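Local coordinates for fructooligosaccharide ABC transporter substrate-binding protein FusA (Streptococcus pneumoniae, PDB 5G5Y) that binds fructooligosaccharides, preferring tetrasaccharides and longer chains, and serves as the solute-binding component of the FusABC-MsmK ABC transporter that imports them, at residues E21-I24 against L25-L28; Y227-G230 against V231-I234; F233-Q236 against L237-K240. One frame throughout, in Å; residues are numbered along the deposited sequence.

Overall arrangement
All three are local contacts along a helix or at its end. Interaction 1 covers the N-cap and first residues of helix 23-32, in a beta-alpha-beta unit, while interactions 2 and 3 follow one another along helix 225-239, sharing F233 and I234, with centres 9 Å apart. Interaction 1 lies on the opposite side of the chain's centre, its centre about 54 Å from that of interaction 2 and 56 Å from that of interaction 3. The sites they neighbour differ too: the K22 side chain comes within about 5 Å of that of the substrate-binding E379, and the Y227 side chain lies about 8 Å from a bound calcium ion, whereas interaction 3 is remote from the annotated sites.

Interaction 1: residues E21-I24 against L25-L28; sequences EKLI and LQRL
A chi1 of -175° swings L23 CG away from its own amide N and beside R27, whose chain, extended from CG to NE, lays the guanidinium against it. The two meet one turn apart at the start of helix 23-32, the helix of a beta-alpha-beta unit between strands 3-10 and 34-41. L23 CG sits over the centre of one guanidinium face, 3.6 Å above the plane, and the CD2 branch reaches R27 NH2 at 3.5 Å. A branched leucine can cover this flat cation while leaving its N-H groups to others: NH2 bonds to the backbone O of Y343, and Y343 also makes a cation-pi contact with R27.

K22 is the N-cap residue. Its carbonyl O accepts Q26 N at 3.1 Å and takes a weak second bond from L25 N. Its long side chain suits a reach toward the sugar site, where NZ bonds to the backbone carbonyl O of the substrate-binding E379. The Q26 chain runs back past the K22 carbonyl, letting its amide NE2 bond to the backbone O of N20 ahead of the helix. Farther along, R27 N bonds to L23 O, 3.0 Å away with an N-H...O angle of 174°.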
loop_
_atom_site.group_PDB
_atom_site.type_symbol
_atom_site.label_atom_id
_atom_site.label_comp_id
_atom_site.label_asym_id
_atom_site.label_seq_id
_atom_site.Cartn_x
_atom_site.Cartn_y
_atom_site.Cartn_z
ATOM N N GLU A 21 -24.222 -14.761 -9.345
ATOM C CA GLU A 21 -25.013 -14.817 -8.112
ATOM C C GLU A 21 -24.777 -13.610 -7.158
ATOM O O GLU A 21 -25.441 -13.502 -6.138
ATOM C CB GLU A 21 -24.747 -16.138 -7.377
ATOM C CG GLU A 21 -25.208 -17.341 -8.185
ATOM C CD GLU A 21 -24.964 -18.670 -7.479
ATOM O OE1 GLU A 21 -24.645 -18.658 -6.278
ATOM O OE2 GLU A 21 -25.076 -19.726 -8.144
ATOM N N LYS A 22 -23.809 -12.745 -7.471
ATOM C CA LYS A 22 -23.607 -11.476 -6.764
ATOM C C LYS A 22 -24.621 -10.425 -7.218
ATOM O O LYS A 22 -24.868 -10.267 -8.403
ATOM C CB LYS A 22 -22.204 -10.934 -7.022
ATOM C CG LYS A 22 -21.131 -11.761 -6.389
ATOM C CD LYS A 22 -19.744 -11.127 -6.489
ATOM C CE LYS A 22 -18.733 -11.970 -5.754
ATOM N NZ LYS A 22 -17.300 -11.554 -5.903
ATOM N N LEU A 23 -25.203 -9.725 -6.246
ATOM C CA LEU A 23 -26.183 -8.665 -6.500
ATOM C C LEU A 23 -25.646 -7.552 -7.429
ATOM O O LEU A 23 -26.362 -7.066 -8.355
ATOM C CB LEU A 23 -26.731 -8.135 -5.169
ATOM C CG LEU A 23 -27.841 -7.109 -5.226
ATOM C CD1 LEU A 23 -29.020 -7.523 -6.122
ATOM C CD2 LEU A 23 -28.338 -6.828 -3.812
ATOM N N ILE A 24 -24.389 -7.159 -7.228
ATOM C CA ILE A 24 -23.779 -6.165 -8.127
ATOM C C ILE A 24 -23.844 -6.615 -9.586
ATOM O O ILE A 24 -24.184 -5.833 -10.489
ATOM C CB ILE A 24 -22.316 -5.828 -7.698
ATOM C CG1 ILE A 24 -22.305 -4.934 -6.440
ATOM C CG2 ILE A 24 -21.586 -5.105 -8.798
ATOM C CD1 ILE A 24 -20.921 -4.782 -5.808
ATOM N N LEU A 25 -23.505 -7.862 -9.868
ATOM C CA LEU A 25 -23.453 -8.277 -11.263
ATOM C C LEU A 25 -24.849 -8.529 -11.877
ATOM O O LEU A 25 -25.027 -8.418 -13.084
ATOM C CB LEU A 25 -22.546 -9.474 -11.409
ATOM C CG LEU A 25 -21.102 -9.084 -11.048
ATOM C CD1 LEU A 25 -20.268 -10.335 -10.948
ATOM C CD2 LEU A 25 -20.516 -8.133 -12.090
ATOM N N GLN A 26 -25.806 -8.887 -11.033
ATOM C CA GLN A 26 -27.237 -9.010 -11.423
ATOM C C GLN A 26 -27.805 -7.684 -11.868
ATOM O O GLN A 26 -28.393 -7.587 -12.953
ATOM C CB GLN A 26 -28.050 -9.547 -10.237
ATOM C CG GLN A 26 -27.795 -11.018 -10.051
ATOM C CD GLN A 26 -28.257 -11.565 -8.719
ATOM O OE1 GLN A 26 -28.915 -10.889 -7.938
ATOM N NE2 GLN A 26 -27.890 -12.795 -8.450
ATOM N N ARG A 27 -27.554 -6.641 -11.068
ATOM C CA ARG A 27 -27.944 -5.288 -11.443
ATOM C C ARG A 27 -27.202 -4.791 -12.673
ATOM O O ARG A 27 -27.800 -4.164 -13.548
ATOM C CB ARG A 27 -27.719 -4.294 -10.291
ATOM C CG ARG A 27 -28.592 -4.560 -9.085
ATOM C CD ARG A 27 -28.602 -3.357 -8.176
ATOM N NE ARG A 27 -29.344 -3.586 -6.927
ATOM C CZ ARG A 27 -28.840 -3.569 -5.703
ATOM N NH1 ARG A 27 -27.533 -3.361 -5.465
ATOM N NH2 ARG A 27 -29.670 -3.762 -4.676
ATOM N N LEU A 28 -25.891 -5.041 -12.724
ATOM C CA LEU A 28 -25.115 -4.657 -13.871
ATOM C C LEU A 28 -25.620 -5.234 -15.190
ATOM O O LEU A 28 -25.660 -4.520 -16.190
ATOM C CB LEU A 28 -23.664 -5.034 -13.706
ATOM C CG LEU A 28 -22.723 -4.471 -14.755
ATOM C CD1 LEU A 28 -22.525 -2.941 -14.520
ATOM C CD2 LEU A 28 -21.426 -5.238 -14.661
#

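Interaction 2: residues Y227-G230 against V231-I234; sequences YKEG and VKFI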
loop_
_atom_site.group_PDB
_atom_site.type_symbol
_atom_site.label_atom_id
_atom_site.label_comp_id
_atom_site.label_asym_id
_atom_site.label_seq_id
_atom_site.Cartn_x
_atom_site.Cartn_y
_atom_site.Cartn_z
ATOM N N TYR A 227 21.185 8.090 7.639
ATOM C CA TYR A 227 20.759 6.738 7.874
ATOM C C TYR A 227 21.683 6.064 8.897
ATOM O O TYR A 227 21.213 5.340 9.753
ATOM C CB TYR A 227 20.797 5.979 6.573
ATOM C CG TYR A 227 20.364 4.553 6.599
ATOM C CD1 TYR A 227 21.270 3.563 6.890
ATOM C CD2 TYR A 227 19.054 4.175 6.239
ATOM C CE1 TYR A 227 20.906 2.232 6.835
ATOM C CE2 TYR A 227 18.672 2.827 6.226
ATOM C CZ TYR A 227 19.614 1.871 6.516
ATOM O OH TYR A 227 19.280 0.526 6.491
ATOM N N LYS A 228 22.987 6.298 8.753
ATOM C CA LYS A 228 23.981 5.833 9.730
ATOM C C LYS A 228 23.639 6.353 11.140
ATOM O O LYS A 228 23.669 5.573 12.086
ATOM C CB LYS A 228 25.399 6.207 9.289
ATOM C CG LYS A 228 26.450 5.944 10.350
ATOM C CD LYS A 228 27.855 6.026 9.800
ATOM C CE LYS A 228 28.373 7.430 9.755
ATOM N NZ LYS A 228 29.864 7.375 9.660
ATOM N N GLU A 229 23.291 7.639 11.262
ATOM C CA GLU A 229 22.886 8.199 12.550
ATOM C C GLU A 229 21.631 7.532 13.108
ATOM O O GLU A 229 21.542 7.327 14.313
ATOM C CB GLU A 229 22.741 9.747 12.497
ATOM C CG GLU A 229 24.026 10.471 12.128
ATOM C CD GLU A 229 25.183 10.176 13.088
ATOM O OE1 GLU A 229 24.973 10.215 14.320
ATOM O OE2 GLU A 229 26.278 9.845 12.605
ATOM N N GLY A 230 20.656 7.218 12.247
ATOM C CA GLY A 230 19.486 6.469 12.641
ATOM C C GLY A 230 19.840 5.110 13.188
ATOM O O GLY A 230 19.335 4.676 14.221
ATOM N N VAL A 231 20.707 4.414 12.480
ATOM C CA VAL A 231 21.137 3.099 12.915
ATOM C C VAL A 231 21.852 3.204 14.270
ATOM O O VAL A 231 21.588 2.396 15.163
ATOM C CB VAL A 231 22.025 2.382 11.860
ATOM C CG1 VAL A 231 22.498 1.043 12.411
ATOM C CG2 VAL A 231 21.261 2.147 10.581
ATOM N N LYS A 232 22.696 4.213 14.426
ATOM C CA LYS A 232 23.442 4.414 15.670
ATOM C C LYS A 232 22.464 4.680 16.816
ATOM O O LYS A 232 22.700 4.241 17.932
ATOM C CB LYS A 232 24.440 5.537 15.540
ATOM C CG LYS A 232 25.597 5.130 14.648
ATOM C CD LYS A 232 26.550 6.278 14.430
ATOM C CE LYS A 232 27.375 6.510 15.676
ATOM N NZ LYS A 232 28.672 7.149 15.329
ATOM N N PHE A 233 21.335 5.313 16.507
ATOM C CA PHE A 233 20.300 5.551 17.537
ATOM C C PHE A 233 19.646 4.239 17.994
ATOM O O PHE A 233 19.542 3.971 19.198
ATOM C CB PHE A 233 19.226 6.548 17.035
ATOM C CG PHE A 233 18.093 6.734 17.997
ATOM C CD1 PHE A 233 18.275 7.496 19.161
ATOM C CD2 PHE A 233 16.851 6.174 17.754
ATOM C CE1 PHE A 233 17.244 7.644 20.076
ATOM C CE2 PHE A 233 15.797 6.346 18.676
ATOM C CZ PHE A 233 15.995 7.091 19.817
ATOM N N ILE A 234 19.248 3.386 17.043
ATOM C CA ILE A 234 18.630 2.121 17.400
ATOM C C ILE A 234 19.680 1.252 18.170
ATOM O O ILE A 234 19.320 0.581 19.162
ATOM C CB ILE A 234 18.059 1.381 16.177
ATOM C CG1 ILE A 234 17.023 2.258 15.415
ATOM C CG2 ILE A 234 17.400 0.062 16.609
ATOM C CD1 ILE A 234 15.851 2.744 16.228
HETATM O O HOH W 1 26.801 9.984 16.015
HETATM O O HOH W 2 28.483 8.949 13.374
#
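E229 and K232 run alongside each other and are bridged by water. Their charged atoms stand 4.5 Å apart (E229 OE2 to K232 NZ), too far for a salt bridge, but one water spans the gap, donating to OE2 and accepting from NZ at 2.7 Å. A second water donates to E229 OE1 and has only a weak link to NZ. The glutamate bends at chi2 (-58°), folding its carboxylate alongside the lysine chain. A long lysine suits this place: K232 can lie along E229 and still send NZ to a direct salt bridge with D460, so the amine probably feels two carboxylates at once.

Beneath them runs the regular i to i+4 ladder of helix 225-239: V231 N to Y227 O and K232 N to K228 O are both 2.9 Å, and I234 N closes on G230 O at 3.1 Å. K228 lies side by side with K232, their aliphatic parts meeting at K228 CG and K232 CD, 4.1 Å apart; K228 also makes a cation-pi contact with W463. On the buried side Y227, near the calcium-binding N224, crosses V231, whose beta-branch puts CG2 3.8 Å from the tyrosine CE1. That compact branch also rests 3.3 Å from Y227 O, and both residues pack on F198, which meets the tyrosine ring edge-to-face.

Interaction 3: residues F233-Q236 against L237-K240; sequences FIRQ and LQEK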
loop_
_atom_site.group_PDB
_atom_site.type_symbol
_atom_site.label_atom_id
_atom_site.label_comp_id
_atom_site.label_asym_id
_atom_site.label_seq_id
_atom_site.Cartn_x
_atom_site.Cartn_y
_atom_site.Cartn_z
ATOM N N PHE A 233 21.335 5.313 16.507
ATOM C CA PHE A 233 20.300 5.551 17.537
ATOM C C PHE A 233 19.646 4.239 17.994
ATOM O O PHE A 233 19.542 3.971 19.198
ATOM C CB PHE A 233 19.226 6.548 17.035
ATOM C CG PHE A 233 18.093 6.734 17.997
ATOM C CD1 PHE A 233 18.275 7.496 19.161
ATOM C CD2 PHE A 233 16.851 6.174 17.754
ATOM C CE1 PHE A 233 17.244 7.644 20.076
ATOM C CE2 PHE A 233 15.797 6.346 18.676
ATOM C CZ PHE A 233 15.995 7.091 19.817
ATOM N N ILE A 234 19.248 3.386 17.043
ATOM C CA ILE A 234 18.630 2.121 17.400
ATOM C C ILE A 234 19.680 1.252 18.170
ATOM O O ILE A 234 19.320 0.581 19.162
ATOM C CB ILE A 234 18.059 1.381 16.177
ATOM C CG1 ILE A 234 17.023 2.258 15.415
ATOM C CG2 ILE A 234 17.400 0.062 16.609
ATOM C CD1 ILE A 234 15.851 2.744 16.228
ATOM N N ARG A 235 20.936 1.295 17.734
ATOM C CA ARG A 235 22.042 0.641 18.504
ATOM C C ARG A 235 22.129 1.108 19.983
ATOM O O ARG A 235 22.325 0.298 20.884
ATOM C CB ARG A 235 23.365 0.825 17.799
ATOM C CG ARG A 235 24.579 0.363 18.589
ATOM C CD ARG A 235 24.567 -1.119 18.886
ATOM N NE ARG A 235 25.720 -1.494 19.722
ATOM C CZ ARG A 235 25.954 -2.718 20.199
ATOM N NH1 ARG A 235 25.150 -3.721 19.933
ATOM N NH2 ARG A 235 27.015 -2.930 20.976
ATOM N N GLN A 236 22.008 2.400 20.208
ATOM C CA GLN A 236 21.914 2.944 21.569
ATOM C C GLN A 236 20.791 2.312 22.349
ATOM O O GLN A 236 21.006 1.914 23.497
ATOM C CB GLN A 236 21.706 4.449 21.576
ATOM C CG GLN A 236 22.891 5.297 21.183
ATOM C CD GLN A 236 22.503 6.783 21.207
ATOM O OE1 GLN A 236 22.057 7.339 20.202
ATOM N NE2 GLN A 236 22.617 7.404 22.370
ATOM N N LEU A 237 19.608 2.177 21.738
ATOM C CA LEU A 237 18.505 1.476 22.401
ATOM C C LEU A 237 18.861 0.045 22.729
ATOM O O LEU A 237 18.534 -0.430 23.834
ATOM C CB LEU A 237 17.206 1.464 21.577
ATOM C CG LEU A 237 16.712 2.815 21.119
ATOM C CD1 LEU A 237 15.381 2.668 20.356
ATOM C CD2 LEU A 237 16.589 3.788 22.268
ATOM N N GLN A 238 19.495 -0.656 21.794
ATOM C CA GLN A 238 19.889 -2.027 22.029
ATOM C C GLN A 238 20.875 -2.113 23.213
ATOM O O GLN A 238 20.746 -3.004 24.065
ATOM C CB GLN A 238 20.537 -2.636 20.779
ATOM C CG GLN A 238 21.065 -4.066 20.934
ATOM C CD GLN A 238 19.998 -5.112 21.164
ATOM O OE1 GLN A 238 18.799 -4.901 20.918
ATOM N NE2 GLN A 238 20.437 -6.278 21.605
ATOM N N GLU A 239 21.867 -1.231 23.232
ATOM C CA GLU A 239 22.925 -1.273 24.275
ATOM C C GLU A 239 22.327 -1.011 25.656
ATOM O O GLU A 239 22.801 -1.566 26.646
ATOM C CB GLU A 239 23.997 -0.244 23.995
ATOM C CG GLU A 239 24.908 -0.583 22.828
ATOM C CD GLU A 239 25.894 0.546 22.525
ATOM O OE1 GLU A 239 25.915 1.539 23.251
ATOM O OE2 GLU A 239 26.682 0.453 21.573
ATOM N N LYS A 240 21.296 -0.171 25.711
ATOM C CA LYS A 240 20.581 0.098 26.965
ATOM C C LYS A 240 19.562 -0.950 27.394
ATOM O O LYS A 240 18.852 -0.730 28.353
ATOM C CB LYS A 240 19.955 1.475 26.891
ATOM C CG LYS A 240 21.013 2.563 26.805
ATOM C CD LYS A 240 20.399 3.905 26.511
ATOM C CE LYS A 240 21.426 4.916 26.031
ATOM N NZ LYS A 240 22.166 5.502 27.178
HETATM O O HOH W 3 24.081 3.385 24.260
#
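The C-terminal turns of helix 225-239 carry an i to i+4 salt bridge on one side and an apolar patch on another. R235 bends at chi2 (63°), which brings its guanidinium across the chain of E239 at about a right angle. R235 NE donates to E239 OE2 at 2.9 Å, but the bond is far from straight, with an N-H...O angle of 135°. The carboxylate is met on its anti side, and the guanidinium and carboxylate planes stand 89° apart, so the groups do not pair flat through two bonds. Instead E239 CG lies 3.2 Å above one face of the guanidinium, offset toward its rim. R235 NH1 is engaged separately, by the carbonyl O of I454 in helix 429-455.

L237 anchors the apolar side. Its CD1 sits between F233 CE2 at 4.1 Å and I234 CD1 at 4.2 Å, while CD2 is 4.2 Å from F233 CZ; a leucine suits this place because its fork spreads along the phenylalanine ring. It packs further on I161 and F183. The helix ends as K240 N bonds to Q236 O at 3.1 Å, and K240 is the first residue to leave helical angles. A water held by E239 OE1 makes a weak bond to Q236 O.

R235 thus divides its N-H donors: NE goes to the E239 carboxylate, which probably offsets the guanidinium charge, while NH1 ties this turn to helix 429-455 through I454 O.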